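Local coordinates for PHOX (Pseudomonas fluorescens, PDB 4A9V), which is an alkaline phosphatase that hydrolyses phosphate monoesters with an iron-calcium cofactor held in a beta-propeller, at residues G482-A486 against F538-Q542. Numbering follows the deposited sequence.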
ATOM      1  N   GLY A 482       3.763   4.443   9.249  1.00  6.21           N
ATOM      2  CA  GLY A 482       5.030   3.795   9.549  1.00  6.47           C
ATOM      3  C   GLY A 482       5.431   4.085  10.972  1.00  6.88           C
ATOM      4  O   GLY A 482       5.276   5.201  11.435  1.00  9.60           O
ATOM      5  N   PHE A 483       6.019   3.106  11.645  1.00  7.18           N
ATOM      6  CA  PHE A 483       6.699   3.343  12.912  1.00  6.94           C
ATOM      7  C   PHE A 483       8.185   3.523  12.669  1.00  7.47           C
ATOM      8  O   PHE A 483       8.770   2.842  11.818  1.00  9.45           O
ATOM      9  CB  PHE A 483       6.488   2.172  13.878  1.00  7.67           C
ATOM     10  CG  PHE A 483       5.270   2.313  14.743  1.00  7.36           C
ATOM     11  CD1 PHE A 483       5.270   3.197  15.807  1.00  8.35           C
ATOM     12  CD2 PHE A 483       4.139   1.538  14.517  1.00  8.00           C
ATOM     13  CE1 PHE A 483       4.166   3.330  16.611  1.00  8.84           C
ATOM     14  CE2 PHE A 483       3.022   1.678  15.320  1.00  8.45           C
ATOM     15  CZ  PHE A 483       3.048   2.555  16.384  1.00  8.78           C
ATOM     16  N   ASP A 484       8.819   4.356  13.483  1.00  7.39           N
ATOM     17  CA  ASP A 484      10.260   4.311  13.618  1.00  8.07           C
ATOM     18  C   ASP A 484      10.648   3.581  14.896  1.00  8.77           C
ATOM     19  O   ASP A 484       9.795   3.149  15.678  1.00  9.01           O
ATOM     20  CB  ASP A 484      10.878   5.716  13.537  1.00  8.44           C
ATOM     21  CG  ASP A 484      10.389   6.654  14.620  1.00  8.55           C
ATOM     22  OD1 ASP A 484      10.051   6.184  15.722  1.00  9.07           O
ATOM     23  OD2 ASP A 484      10.455   7.882  14.379  1.00  9.65           O
ATOM     24  N   LYS A 485      11.945   3.369  15.081  1.00  8.74           N
ATOM     25  CA  LYS A 485      12.429   2.536  16.177  1.00  9.59           C
ATOM     26  C   LYS A 485      12.086   3.137  17.534  1.00  9.80           C
ATOM     27  O   LYS A 485      11.888   2.413  18.505  1.00 11.29           O
ATOM     28  CB  LYS A 485      13.942   2.331  16.065  1.00  9.73           C
ATOM     29  CG  LYS A 485      14.351   1.426  14.916  1.00 10.44           C
ATOM     30  CD  LYS A 485      15.860   1.303  14.829  1.00 11.62           C
ATOM     31  CE  LYS A 485      16.285   0.426  13.666  1.00 12.51           C
ATOM     32  NZ  LYS A 485      17.766   0.318  13.559  1.00 15.49           N
ATOM     33  N   ALA A 486      11.998   4.461  17.600  1.00  9.52           N
ATOM     34  CA  ALA A 486      11.662   5.143  18.842  1.00  9.76           C
ATOM     35  C   ALA A 486      10.198   4.970  19.224  1.00  9.10           C
ATOM     36  O   ALA A 486       9.830   5.236  20.363  1.00 10.84           O
ATOM     37  CB  ALA A 486      11.998   6.620  18.734  1.00 11.09           C
ATOM     38  N   PHE A 538      13.031   4.142   6.866  1.00  8.09           N
ATOM     39  CA  PHE A 538      14.090   4.845   7.570  1.00  8.19           C
ATOM     40  C   PHE A 538      15.430   4.189   7.271  1.00  8.32           C
ATOM     41  O   PHE A 538      15.536   2.968   7.189  1.00  8.96           O
ATOM     42  CB  PHE A 538      13.828   4.826   9.077  1.00  8.43           C
ATOM     43  CG  PHE A 538      12.676   5.688   9.496  1.00  9.57           C
ATOM     44  CD1 PHE A 538      11.376   5.212   9.445  1.00 10.35           C
ATOM     45  CD2 PHE A 538      12.896   6.978   9.945  1.00 10.27           C
ATOM     46  CE1 PHE A 538      10.311   6.041   9.745  1.00 10.37           C
ATOM     47  CE2 PHE A 538      11.833   7.814  10.245  1.00 11.37           C
ATOM     48  CZ  PHE A 538      10.541   7.334  10.171  1.00 11.00           C
ATOM     49  N   SER A 539      16.491   4.983   7.271  1.00  8.30           N
ATOM     50  CA  SER A 539      17.819   4.412   7.397  1.00  8.45           C
ATOM     51  C   SER A 539      17.911   3.697   8.745  1.00  8.27           C
ATOM     52  O   SER A 539      17.245   4.084   9.705  1.00  8.52           O
ATOM     53  CB  SER A 539      18.875   5.510   7.295  1.00  9.76           C
ATOM     54  OG  SER A 539      18.667   6.482   8.299  1.00  9.58           O
ATOM     55  N   PRO A 540      18.842   2.738   8.867  1.00  8.64           N
ATOM     56  CA  PRO A 540      18.952   2.040  10.148  1.00  9.78           C
ATOM     57  C   PRO A 540      19.246   2.970  11.324  1.00  9.09           C
ATOM     58  O   PRO A 540      18.660   2.803  12.399  1.00 10.33           O
ATOM     59  CB  PRO A 540      20.074   1.035   9.895  1.00 10.54           C
ATOM     60  CG  PRO A 540      19.915   0.710   8.446  1.00 11.39           C
ATOM     61  CD  PRO A 540      19.533   2.009   7.788  1.00  9.99           C
ATOM     62  N   ASP A 541      20.028   4.021  11.085  1.00  9.21           N
ATOM     63  CA  ASP A 541      20.360   4.967  12.138  1.00  9.84           C
ATOM     64  C   ASP A 541      19.290   6.030  12.398  1.00  8.67           C
ATOM     65  O   ASP A 541      19.438   6.819  13.329  1.00 10.00           O
ATOM     66  CB  ASP A 541      21.731   5.620  11.884  1.00 10.67           C
ATOM     67  CG  ASP A 541      21.740   6.588  10.697  1.00  9.98           C
ATOM     68  OD1 ASP A 541      20.673   6.858  10.099  1.00 10.75           O
ATOM     69  OD2 ASP A 541      22.840   7.070  10.343  1.00 13.15           O
ATOM     70  N   GLN A 542      18.188   5.975  11.646  1.00  8.48           N
ATOM     71  CA  GLN A 542      17.010   6.810  11.893  1.00  8.48           C
ATOM     72  C   GLN A 542      17.255   8.287  11.604  1.00  8.30           C
ATOM     73  O   GLN A 542      16.405   9.132  11.913  1.00  9.31           O
ATOM     74  CB  GLN A 542      16.487   6.624  13.317  1.00 10.00           C
ATOM     75  CG  GLN A 542      16.348   5.174  13.759  1.00  9.98           C
ATOM     76  CD  GLN A 542      15.183   4.469  13.099  1.00  9.55           C
ATOM     77  OE1 GLN A 542      14.052   4.584  13.559  1.00 10.21           O
ATOM     78  NE2 GLN A 542      15.467   3.651  12.095  1.00 10.15           N
TER
HETATM   79  O   HOH W   1      13.729   6.263  15.689  1.00 10.57           O
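Asp484 and Phe538 bring the two backbones to 7.2 Å between their CA atoms, where the end of strand 478-483 runs into a loop beside the type I turn Ser539-Gln542. No backbone-to-backbone hydrogen bond joins them; the amide of Gln542 reaches across instead. Its OE1 accepts a nearly straight bond from Lys485 N (2.9 Å, 169°) and another from a water that Ala486 N also holds, while NE2 turns back on its own turn with weak bonds to the carbonyls of Ser539 and Pro540. Glutamine suits this place because one flat group both accepts and donates, and the bend at chi2 (-73°) swings it over the turn. A leucine here would probably leave Lys485 N and the bridging water without their acceptor. Lys485, extended beyond CG, lays its CG and CD against that amide and ends with NZ giving a hydrogen bond to Pro540 O (2.9 Å); a long, flexible chain with a donor at its tip suits this place. Asp484 CB sits over one face of the Phe538 ring, 3.9 Å from the centroid, as a CH-pi contact, while its carboxylate turns to Arg488 and Trp490. The contact thus joins the hairpin turn from edge strand 478-483 to 489-493 with that from edge strand 532-538 to 544-550, in neighbouring propeller sheets, with Pro540 resting on strand 68-76.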